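Local coordinates for protein prolyl-tRNA synthetase (Giardia lamblia ATCC 50803, PDB 3IAL) that probably joins L-proline to its cognate tRNA at the expense of ATP, and is caught here with the prolyl-adenylate intermediate bound, at residues S199-F204 against A423-L428; K208-C213 against Y222-D227; G290-P295 against V381-G386; P491-L496 against V509-C514. All blocks are in the same frame, centred on the assembly; numbering follows the deposited sequence.

In the fold
Read from the N terminus, the chain first closes contact 2, the hairpin 208-213/222-227 within the class II catalytic core. Its first strand follows directly on helix 180-201, whose C-terminal end supplies one side of contact 1. That contact, 199-204 with 423-428, closes a loop of more than two hundred residues that encloses both contact 2 and contact 3, and brings helix 416-438 back to the core. Contact 3, 290-295 with 381-386, binds the linker after the core to the anticodon-binding domain and touches contact 1 through Tyr424 and Arg427. Contact 4, 491-496 with 509-514, closes last, in the C-terminal domain, and packs against contact 2.

Contact 1: residues S199-F204 against A423-L428; sequences SDELCF and AYKARL
Lys425 and Cys203 make most of this join between the C-terminal end of helix 180-201, in the class II synthetase core, and the middle of helix 416-438. The lysine reaches across with its ammonium group. NZ of Lys425 lies 3.1 Å from the carbonyl O of Asp200, a weak hydrogen bond, and 3.7 Å from OE2 of Glu201, a long salt bridge. Water 1 bridges the same pair, donating a hydrogen bond to OE1 of Glu201 and accepting one from NZ of Lys425 at 2.8 Å. The lysine chain is extended except for a bend at chi3 (70°), which turns its end toward the carbonyl at the helix terminus; since carbonyls there point out of the helix, they would be expected to favour a cation.

Cys203 makes the second half of the contact. Its SG rests over the start of the lysine side chain, 3.9 Å from CB of Lys425, while its own CB meets CB of Leu428 at 4.1 Å. The residue sits just past the helix with positive phi (56°), and its CB points toward the second helix.

Further out, Leu202 packs on Ile61 and Val277, and its carbonyl accepts a bond from His285. The end of the turn is fastened by the hydroxyl of Ser199, whose OG donates to the carbonyl O of Phe204 at 2.8 Å.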
# COMPACT_ATOMS: atom_id res chain seq x y z
N SER B 199 2.01 -3.04 -21.00
CA SER B 199 2.61 -3.84 -22.08
C SER B 199 3.80 -4.70 -21.65
O SER B 199 3.78 -5.91 -21.83
CB SER B 199 2.99 -2.94 -23.26
OG SER B 199 1.83 -2.40 -23.87
N ASP B 200 4.83 -4.08 -21.07
CA ASP B 200 6.03 -4.84 -20.67
C ASP B 200 5.69 -5.88 -19.60
O ASP B 200 6.23 -6.99 -19.63
CB ASP B 200 7.14 -3.93 -20.14
CG ASP B 200 7.66 -2.94 -21.18
OD1 ASP B 200 7.28 -3.01 -22.37
OD2 ASP B 200 8.48 -2.09 -20.80
N GLU B 201 4.81 -5.52 -18.67
CA GLU B 201 4.51 -6.39 -17.53
C GLU B 201 3.19 -7.17 -17.65
O GLU B 201 3.17 -8.38 -17.45
CB GLU B 201 4.57 -5.59 -16.23
CG GLU B 201 5.99 -5.06 -15.91
CD GLU B 201 6.99 -6.16 -15.59
OE1 GLU B 201 6.68 -7.05 -14.78
OE2 GLU B 201 8.11 -6.13 -16.15
N LEU B 202 2.10 -6.49 -18.01
CA LEU B 202 0.79 -7.17 -18.13
C LEU B 202 0.48 -7.66 -19.53
O LEU B 202 -0.59 -8.22 -19.75
CB LEU B 202 -0.34 -6.28 -17.61
CG LEU B 202 -0.22 -5.92 -16.14
CD1 LEU B 202 -1.33 -4.93 -15.77
CD2 LEU B 202 -0.24 -7.16 -15.24
N CYS B 203 1.41 -7.47 -20.46
CA CYS B 203 1.33 -8.06 -21.80
C CYS B 203 0.07 -7.74 -22.60
O CYS B 203 -0.40 -8.59 -23.36
CB CYS B 203 1.48 -9.58 -21.70
SG CYS B 203 2.97 -10.10 -20.88
N PHE B 204 -0.48 -6.54 -22.44
CA PHE B 204 -1.59 -6.09 -23.30
C PHE B 204 -1.38 -4.66 -23.82
O PHE B 204 -0.45 -3.97 -23.41
CB PHE B 204 -2.96 -6.26 -22.61
CG PHE B 204 -3.23 -5.26 -21.52
CD1 PHE B 204 -3.78 -4.02 -21.82
CD2 PHE B 204 -2.97 -5.57 -20.19
CE1 PHE B 204 -4.04 -3.09 -20.82
CE2 PHE B 204 -3.22 -4.64 -19.18
CZ PHE B 204 -3.76 -3.41 -19.49
N ALA B 423 9.18 -16.57 -21.90
CA ALA B 423 8.60 -17.03 -23.16
C ALA B 423 7.07 -17.02 -23.07
O ALA B 423 6.38 -16.69 -24.04
CB ALA B 423 9.12 -18.41 -23.53
N TYR B 424 6.57 -17.36 -21.89
CA TYR B 424 5.13 -17.30 -21.58
C TYR B 424 4.57 -15.88 -21.73
O TYR B 424 3.56 -15.68 -22.41
CB TYR B 424 4.93 -17.85 -20.16
CG TYR B 424 3.59 -17.67 -19.50
CD1 TYR B 424 2.48 -18.42 -19.89
CD2 TYR B 424 3.45 -16.82 -18.41
CE1 TYR B 424 1.26 -18.28 -19.23
CE2 TYR B 424 2.25 -16.68 -17.75
CZ TYR B 424 1.15 -17.41 -18.16
OH TYR B 424 -0.04 -17.24 -17.49
N LYS B 425 5.23 -14.91 -21.11
CA LYS B 425 4.91 -13.49 -21.27
C LYS B 425 4.87 -13.07 -22.72
O LYS B 425 3.93 -12.41 -23.16
CB LYS B 425 5.95 -12.62 -20.56
CG LYS B 425 5.69 -12.37 -19.09
CD LYS B 425 6.80 -11.53 -18.48
CE LYS B 425 6.77 -10.08 -18.96
NZ LYS B 425 7.71 -9.24 -18.17
N ALA B 426 5.91 -13.45 -23.47
CA ALA B 426 6.04 -13.07 -24.87
C ALA B 426 4.93 -13.67 -25.74
O ALA B 426 4.47 -13.01 -26.67
CB ALA B 426 7.44 -13.43 -25.42
N ARG B 427 4.50 -14.90 -25.45
CA ARG B 427 3.34 -15.48 -26.14
C ARG B 427 2.03 -14.75 -25.78
O ARG B 427 1.21 -14.48 -26.66
CB ARG B 427 3.19 -16.98 -25.87
CG ARG B 427 4.30 -17.84 -26.46
CD ARG B 427 4.02 -19.33 -26.30
NE ARG B 427 3.80 -19.74 -24.91
CZ ARG B 427 4.74 -20.14 -24.06
NH1 ARG B 427 6.02 -20.18 -24.40
NH2 ARG B 427 4.39 -20.49 -22.83
N LEU B 428 1.83 -14.44 -24.50
CA LEU B 428 0.64 -13.68 -24.08
C LEU B 428 0.60 -12.31 -24.79
O LEU B 428 -0.45 -11.90 -25.29
CB LEU B 428 0.62 -13.47 -22.56
CG LEU B 428 0.45 -14.67 -21.63
CD1 LEU B 428 0.36 -14.18 -20.18
CD2 LEU B 428 -0.76 -15.54 -21.97
O HOH W 1 7.11 -9.48 -15.48

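Contact 2: residues K208-C213 against Y222-D227; sequences KLRRVC and YSEVSD
Leu209 and Val225 face each other as a hydrogen-bonded antiparallel pair, each backbone N donating a hydrogen bond to the other's carbonyl. The N-H of Leu209 meets O of Val225 at 2.9 Å and 165°. A third backbone bond, from N of Arg211 to O of Ser223, is more bent, at 142°. Beyond it the strands part, and water 2 spans the gap by donating to O of Arg211 and accepting from N of Ser223.

The charged groups divide between the two faces. On the face of Leu209 and Val225, Arg211 grips Asp227 end-on: NH1 to OD2 and NH2 to OD1, both 3.0 Å, each oxygen met on its syn side with the two flat groups nearly coplanar. Bends at chi2 and chi3 fold the arginine back along the neighbouring strand to make this pairing. Gln237 and the carbonyl of Arg487 also hold the guanidinium, and the side chain of Arg487 is a second cation for Asp227.

These strands, 207-211 and 222-229, form a β-hairpin of the class II core, flanked by strands 485-489 and 235-245.

On the other face, Arg210 makes an off-centre cation-pi contact, its CZ 4.1 Å from the centroid of the Tyr222 ring. Its NE is also 3.8 Å from OE2 of Glu224, a long salt bridge; OE1 of Glu224 is bonded to Trp191.

Val225 supplies the van der Waals contacts: its CG2 meets CB of Leu209 and also lies over one face of the Arg211 guanidinium, 3.5 Å from NH2.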
# COMPACT_ATOMS: atom_id res chain seq x y z
N LYS B 208 -3.91 4.60 -27.52
CA LYS B 208 -3.60 5.94 -27.02
C LYS B 208 -4.35 6.98 -27.84
O LYS B 208 -4.18 7.03 -29.05
CB LYS B 208 -2.10 6.20 -27.09
CG LYS B 208 -1.72 7.68 -26.92
CD LYS B 208 -0.24 7.84 -26.63
CE LYS B 208 0.14 9.30 -26.42
NZ LYS B 208 1.55 9.42 -25.98
N LEU B 209 -5.17 7.80 -27.18
CA LEU B 209 -5.93 8.85 -27.85
C LEU B 209 -5.91 10.16 -27.09
O LEU B 209 -5.84 10.19 -25.87
CB LEU B 209 -7.39 8.43 -28.00
CG LEU B 209 -7.69 7.17 -28.80
CD1 LEU B 209 -9.15 6.79 -28.60
CD2 LEU B 209 -7.35 7.36 -30.28
N ARG B 210 -6.00 11.25 -27.85
CA ARG B 210 -6.46 12.51 -27.31
C ARG B 210 -7.99 12.43 -27.26
O ARG B 210 -8.66 12.39 -28.30
CB ARG B 210 -6.00 13.67 -28.21
CG ARG B 210 -6.47 15.06 -27.75
CD ARG B 210 -5.72 15.54 -26.52
NE ARG B 210 -4.32 15.85 -26.80
CZ ARG B 210 -3.87 16.99 -27.33
NH1 ARG B 210 -4.71 17.97 -27.66
NH2 ARG B 210 -2.57 17.16 -27.54
N ARG B 211 -8.54 12.40 -26.05
CA ARG B 211 -10.00 12.34 -25.87
C ARG B 211 -10.65 13.54 -26.54
O ARG B 211 -10.13 14.65 -26.48
CB ARG B 211 -10.35 12.26 -24.38
CG ARG B 211 -11.84 12.25 -24.04
CD ARG B 211 -12.51 10.95 -24.43
NE ARG B 211 -12.16 9.82 -23.56
CZ ARG B 211 -11.94 8.57 -23.98
NH1 ARG B 211 -11.97 8.25 -25.27
NH2 ARG B 211 -11.67 7.61 -23.10
N VAL B 212 -11.78 13.31 -27.21
CA VAL B 212 -12.54 14.40 -27.84
C VAL B 212 -12.77 15.55 -26.86
O VAL B 212 -13.03 15.33 -25.67
CB VAL B 212 -13.89 13.92 -28.39
CG1 VAL B 212 -13.68 13.00 -29.60
CG2 VAL B 212 -14.73 13.25 -27.30
N CYS B 213 -12.65 16.78 -27.36
CA CYS B 213 -12.58 17.95 -26.49
C CYS B 213 -13.89 18.23 -25.72
O CYS B 213 -13.85 18.80 -24.64
CB CYS B 213 -12.13 19.18 -27.28
SG CYS B 213 -13.23 19.68 -28.60
N TYR B 222 -6.83 19.57 -21.73
CA TYR B 222 -7.05 18.44 -22.63
C TYR B 222 -6.75 17.14 -21.89
O TYR B 222 -6.11 17.15 -20.84
CB TYR B 222 -6.23 18.53 -23.93
CG TYR B 222 -4.72 18.53 -23.75
CD1 TYR B 222 -4.02 19.72 -23.55
CD2 TYR B 222 -3.99 17.35 -23.80
CE1 TYR B 222 -2.65 19.73 -23.40
CE2 TYR B 222 -2.61 17.35 -23.66
CZ TYR B 222 -1.94 18.54 -23.45
OH TYR B 222 -0.58 18.56 -23.29
N SER B 223 -7.26 16.04 -22.45
CA SER B 223 -7.20 14.74 -21.81
C SER B 223 -6.72 13.69 -22.79
O SER B 223 -7.19 13.63 -23.94
CB SER B 223 -8.58 14.36 -21.25
OG SER B 223 -8.87 15.10 -20.08
N GLU B 224 -5.77 12.88 -22.34
CA GLU B 224 -5.25 11.76 -23.10
C GLU B 224 -5.58 10.47 -22.36
O GLU B 224 -5.57 10.43 -21.12
CB GLU B 224 -3.74 11.89 -23.27
CG GLU B 224 -3.34 13.15 -24.00
CD GLU B 224 -1.84 13.28 -24.18
OE1 GLU B 224 -1.10 12.45 -23.64
OE2 GLU B 224 -1.41 14.23 -24.87
N VAL B 225 -5.87 9.42 -23.12
CA VAL B 225 -6.41 8.19 -22.57
C VAL B 225 -5.87 6.95 -23.27
O VAL B 225 -5.39 7.01 -24.41
CB VAL B 225 -7.95 8.15 -22.68
CG1 VAL B 225 -8.56 9.30 -21.90
CG2 VAL B 225 -8.41 8.17 -24.16
N SER B 226 -5.95 5.83 -22.57
CA SER B 226 -5.73 4.51 -23.14
C SER B 226 -7.07 3.79 -23.13
O SER B 226 -7.57 3.40 -22.07
CB SER B 226 -4.69 3.73 -22.34
OG SER B 226 -4.46 2.46 -22.95
N ASP B 227 -7.66 3.65 -24.31
CA ASP B 227 -8.91 2.91 -24.49
C ASP B 227 -8.59 1.47 -24.90
O ASP B 227 -8.11 1.23 -26.00
CB ASP B 227 -9.77 3.56 -25.58
CG ASP B 227 -10.57 4.72 -25.08
OD1 ASP B 227 -10.72 4.88 -23.85
OD2 ASP B 227 -11.10 5.47 -25.93
O HOH W 2 -9.02 16.40 -24.68

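Contact 3: residues G290-P295 against V381-G386; sequences GLVLPP and VPRDVG
Val292 and Arg383 bring two irregular pieces of backbone to within 6.4 Å, measured between their CA atoms: the linker 290-295, where Gly290 has positive phi (117°), and the turn that follows strand 377-382, closed within itself by a bond from N of Gly386 to O of Pro382.

Arg383 is the side chain that crosses the gap. Its CG is anti to the backbone N (chi1 174°), and a bend at chi2 followed by a straight chi3 carries the guanidinium to the linker. CG2 of Val292 lies over one face of that flat group, 3.6 Å from CZ of Arg383. The carbonyl O of Leu291 lies over the same face, 2.9 Å from NH2 of Arg383, but the angle is too poor for a hydrogen bond. N of Gly290 comes to the guanidinium's edge, in its plane. Beside this, CG1 of Val292 packs on CB of Asp384 at 4.3 Å.

The bonds of the guanidinium run instead to Asp287 and to the carbonyl of Glu358, while Asp384 pairs with Arg427 of helix 416-438. Between the linker and the anticodon-binding domain, then, the arginine offers one face to the valine and the Leu291 carbonyl and directs NH1 to the carboxylate of Asp287 and NE to the carbonyl of Glu358, so its buried charge is probably well compensated.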
# COMPACT_ATOMS: atom_id res chain seq x y z
N GLY B 290 -10.41 -20.56 -17.51
CA GLY B 290 -10.37 -19.50 -16.50
C GLY B 290 -9.24 -18.52 -16.73
O GLY B 290 -9.03 -18.07 -17.86
N LEU B 291 -8.51 -18.19 -15.67
CA LEU B 291 -7.49 -17.16 -15.71
C LEU B 291 -6.20 -17.67 -16.34
O LEU B 291 -5.91 -18.86 -16.30
CB LEU B 291 -7.18 -16.64 -14.30
CG LEU B 291 -8.34 -16.04 -13.49
CD1 LEU B 291 -7.87 -15.67 -12.09
CD2 LEU B 291 -8.94 -14.84 -14.19
N VAL B 292 -5.46 -16.73 -16.91
CA VAL B 292 -4.12 -16.94 -17.44
C VAL B 292 -3.34 -15.68 -17.04
O VAL B 292 -3.44 -14.66 -17.69
CB VAL B 292 -4.17 -17.08 -18.98
CG1 VAL B 292 -2.77 -17.11 -19.58
CG2 VAL B 292 -4.99 -18.33 -19.40
N LEU B 293 -2.57 -15.77 -15.96
CA LEU B 293 -1.98 -14.59 -15.32
C LEU B 293 -0.57 -14.28 -15.80
O LEU B 293 0.30 -15.15 -15.79
CB LEU B 293 -1.95 -14.78 -13.79
CG LEU B 293 -3.29 -15.05 -13.12
CD1 LEU B 293 -3.08 -15.38 -11.64
CD2 LEU B 293 -4.23 -13.86 -13.28
N PRO B 294 -0.32 -13.02 -16.21
CA PRO B 294 1.06 -12.58 -16.36
C PRO B 294 1.82 -12.73 -15.03
O PRO B 294 1.19 -12.61 -13.96
CB PRO B 294 0.91 -11.11 -16.74
CG PRO B 294 -0.46 -10.99 -17.31
CD PRO B 294 -1.28 -11.96 -16.55
N PRO B 295 3.13 -13.01 -15.08
CA PRO B 295 3.93 -13.24 -13.87
C PRO B 295 3.81 -12.15 -12.80
O PRO B 295 3.73 -12.49 -11.61
CB PRO B 295 5.37 -13.30 -14.41
CG PRO B 295 5.23 -13.86 -15.77
CD PRO B 295 3.89 -13.35 -16.30
N VAL B 381 4.81 -27.39 -17.54
CA VAL B 381 3.67 -27.09 -18.40
C VAL B 381 3.24 -25.64 -18.20
O VAL B 381 2.79 -25.28 -17.12
CB VAL B 381 2.47 -28.01 -18.06
CG1 VAL B 381 1.29 -27.75 -19.00
CG2 VAL B 381 2.90 -29.50 -18.12
N PRO B 382 3.41 -24.79 -19.24
CA PRO B 382 2.91 -23.41 -19.13
C PRO B 382 1.40 -23.35 -19.30
O PRO B 382 0.82 -24.21 -19.97
CB PRO B 382 3.62 -22.67 -20.29
CG PRO B 382 4.55 -23.65 -20.91
CD PRO B 382 4.10 -25.01 -20.51
N ARG B 383 0.78 -22.34 -18.71
CA ARG B 383 -0.67 -22.25 -18.61
C ARG B 383 -1.38 -21.97 -19.94
O ARG B 383 -2.48 -22.46 -20.16
CB ARG B 383 -1.04 -21.15 -17.58
CG ARG B 383 -2.51 -20.83 -17.47
CD ARG B 383 -3.36 -22.04 -17.08
NE ARG B 383 -4.77 -21.67 -16.99
CZ ARG B 383 -5.61 -21.59 -18.02
NH1 ARG B 383 -5.22 -21.88 -19.27
NH2 ARG B 383 -6.87 -21.21 -17.80
N ASP B 384 -0.77 -21.16 -20.80
CA ASP B 384 -1.45 -20.71 -22.03
C ASP B 384 -1.54 -21.77 -23.12
O ASP B 384 -2.47 -21.74 -23.92
CB ASP B 384 -0.78 -19.46 -22.59
CG ASP B 384 0.65 -19.71 -23.03
OD1 ASP B 384 1.35 -20.51 -22.38
OD2 ASP B 384 1.07 -19.10 -24.04
N VAL B 385 -0.58 -22.70 -23.16
CA VAL B 385 -0.55 -23.75 -24.18
C VAL B 385 -0.97 -25.11 -23.63
O VAL B 385 -1.49 -25.95 -24.37
CB VAL B 385 0.85 -23.90 -24.83
CG1 VAL B 385 1.13 -22.72 -25.75
CG2 VAL B 385 1.94 -24.04 -23.77
N GLY B 386 -0.71 -25.33 -22.35
CA GLY B 386 -1.24 -26.49 -21.64
C GLY B 386 -0.50 -27.80 -21.86
O GLY B 386 0.64 -27.83 -22.34

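Contact 4: residues P491-L496 against V509-C514; sequences PDENVL and VCYMYC
The hydroxyl of Tyr513 donates to OE1 of Glu493 at 2.6 Å, the shortest polar bond of the contact. OE1 receives it through its syn lone pair, on the side of the other carboxylate oxygen. The two side chains arrive from opposite directions; OE1 lies at the edge of the phenol ring, and the carboxylate stands almost upright to that ring, with 79° between the planes. An extended chain beyond CG (chi2 175°) lets Glu493 reach this far. Its other oxygen, OE2, forms a salt bridge with Arg461, which also makes a weak bond to the hydroxyl of Tyr513, so one arginine attends both partners.

The ring of Tyr511, two residues earlier on the same strand, slants across residues 494-496, its CE2 side nearest the backbone. CE2 is 3.6 Å from CA of Val495, and the carbonyl O of Asn494 comes to the ring edge, in plane. CG2 of Val495 adds an apolar touch, 3.9 Å from CZ of Tyr511. At the end of the ring the hydroxyl takes a weak bond from N of Leu496, at 3.4 Å and 159°; the same oxygen is hydrogen-bonded to Glu499. Water 3 lies between the two backbones, accepting from N of Tyr511 at 3.0 Å.

Val509 and Cys510 both face Phe464 in a classic beta bulge at the start of strand 510-515, which then runs between strands 459-464 and 485-489 in the C-terminal domain. Tyr513 also packs on Leu209 of strand 207-211, where this domain meets the catalytic core.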
# COMPACT_ATOMS: atom_id res chain seq x y z
N PRO B 491 -2.82 12.36 -32.00
CA PRO B 491 -2.17 13.46 -32.71
C PRO B 491 -0.87 13.06 -33.42
O PRO B 491 -0.48 13.70 -34.39
CB PRO B 491 -1.89 14.48 -31.60
CG PRO B 491 -2.80 14.13 -30.51
CD PRO B 491 -2.92 12.64 -30.56
N ASP B 492 -0.23 12.00 -32.93
CA ASP B 492 0.99 11.46 -33.53
C ASP B 492 0.76 10.71 -34.86
O ASP B 492 1.72 10.41 -35.56
CB ASP B 492 1.72 10.55 -32.54
CG ASP B 492 2.19 11.31 -31.29
OD1 ASP B 492 2.72 12.43 -31.44
OD2 ASP B 492 2.02 10.77 -30.17
N GLU B 493 -0.50 10.39 -35.17
CA GLU B 493 -0.85 9.84 -36.48
C GLU B 493 -1.13 10.99 -37.42
O GLU B 493 -2.06 11.77 -37.19
CB GLU B 493 -2.09 8.95 -36.40
CG GLU B 493 -1.88 7.61 -35.73
CD GLU B 493 -3.17 6.83 -35.57
OE1 GLU B 493 -3.32 6.13 -34.55
OE2 GLU B 493 -4.04 6.92 -36.46
N ASN B 494 -0.36 11.11 -38.49
CA ASN B 494 -0.55 12.21 -39.43
C ASN B 494 -1.35 11.79 -40.67
O ASN B 494 -1.06 10.78 -41.30
CB ASN B 494 0.78 12.86 -39.81
CG ASN B 494 0.98 14.20 -39.12
OD1 ASN B 494 0.12 15.08 -39.20
ND2 ASN B 494 2.11 14.36 -38.43
N VAL B 495 -2.38 12.58 -40.97
CA VAL B 495 -3.27 12.28 -42.08
C VAL B 495 -2.55 12.54 -43.40
O VAL B 495 -1.74 13.46 -43.52
CB VAL B 495 -4.58 13.10 -42.02
CG1 VAL B 495 -4.31 14.60 -42.17
CG2 VAL B 495 -5.56 12.62 -43.08
N LEU B 496 -2.84 11.69 -44.38
CA LEU B 496 -2.28 11.84 -45.70
C LEU B 496 -2.96 13.04 -46.35
O LEU B 496 -4.16 13.24 -46.17
CB LEU B 496 -2.52 10.57 -46.52
CG LEU B 496 -1.88 9.30 -45.94
CD1 LEU B 496 -2.46 8.04 -46.57
CD2 LEU B 496 -0.36 9.36 -46.13
N VAL B 509 -8.58 16.13 -41.38
CA VAL B 509 -7.46 16.66 -40.58
C VAL B 509 -6.95 15.66 -39.53
O VAL B 509 -5.96 15.93 -38.87
CB VAL B 509 -7.84 17.97 -39.85
CG1 VAL B 509 -8.29 19.02 -40.85
CG2 VAL B 509 -8.94 17.73 -38.81
N CYS B 510 -7.61 14.51 -39.39
CA CYS B 510 -7.21 13.50 -38.40
C CYS B 510 -7.93 12.18 -38.67
O CYS B 510 -8.85 12.12 -39.49
CB CYS B 510 -7.57 13.96 -36.99
SG CYS B 510 -9.37 14.04 -36.67
N TYR B 511 -7.50 11.12 -37.97
CA TYR B 511 -8.26 9.87 -37.92
C TYR B 511 -8.91 9.75 -36.55
O TYR B 511 -8.23 9.65 -35.53
CB TYR B 511 -7.36 8.66 -38.17
CG TYR B 511 -6.60 8.74 -39.46
CD1 TYR B 511 -7.20 8.41 -40.68
CD2 TYR B 511 -5.27 9.15 -39.48
CE1 TYR B 511 -6.49 8.50 -41.87
CE2 TYR B 511 -4.56 9.23 -40.66
CZ TYR B 511 -5.17 8.91 -41.85
OH TYR B 511 -4.45 9.01 -43.01
N MET B 512 -10.24 9.78 -36.53
CA MET B 512 -10.97 9.57 -35.30
C MET B 512 -11.15 8.08 -35.07
O MET B 512 -11.08 7.28 -36.02
CB MET B 512 -12.34 10.27 -35.33
CG MET B 512 -12.27 11.75 -35.06
SD MET B 512 -11.57 12.13 -33.44
CE MET B 512 -11.90 13.88 -33.33
N TYR B 513 -11.35 7.72 -33.81
CA TYR B 513 -11.67 6.37 -33.39
C TYR B 513 -13.00 6.36 -32.66
O TYR B 513 -13.20 7.11 -31.70
CB TYR B 513 -10.60 5.82 -32.45
CG TYR B 513 -9.27 5.55 -33.10
CD1 TYR B 513 -8.88 4.26 -33.42
CD2 TYR B 513 -8.38 6.58 -33.36
CE1 TYR B 513 -7.65 4.00 -33.99
CE2 TYR B 513 -7.15 6.34 -33.93
CZ TYR B 513 -6.78 5.04 -34.24
OH TYR B 513 -5.56 4.79 -34.82
N CYS B 514 -13.89 5.48 -33.12
CA CYS B 514 -15.22 5.36 -32.57
C CYS B 514 -15.35 3.96 -31.96
O CYS B 514 -14.78 3.01 -32.48
CB CYS B 514 -16.25 5.57 -33.69
SG CYS B 514 -17.85 4.87 -33.42
O HOH W 3 -5.21 11.85 -36.25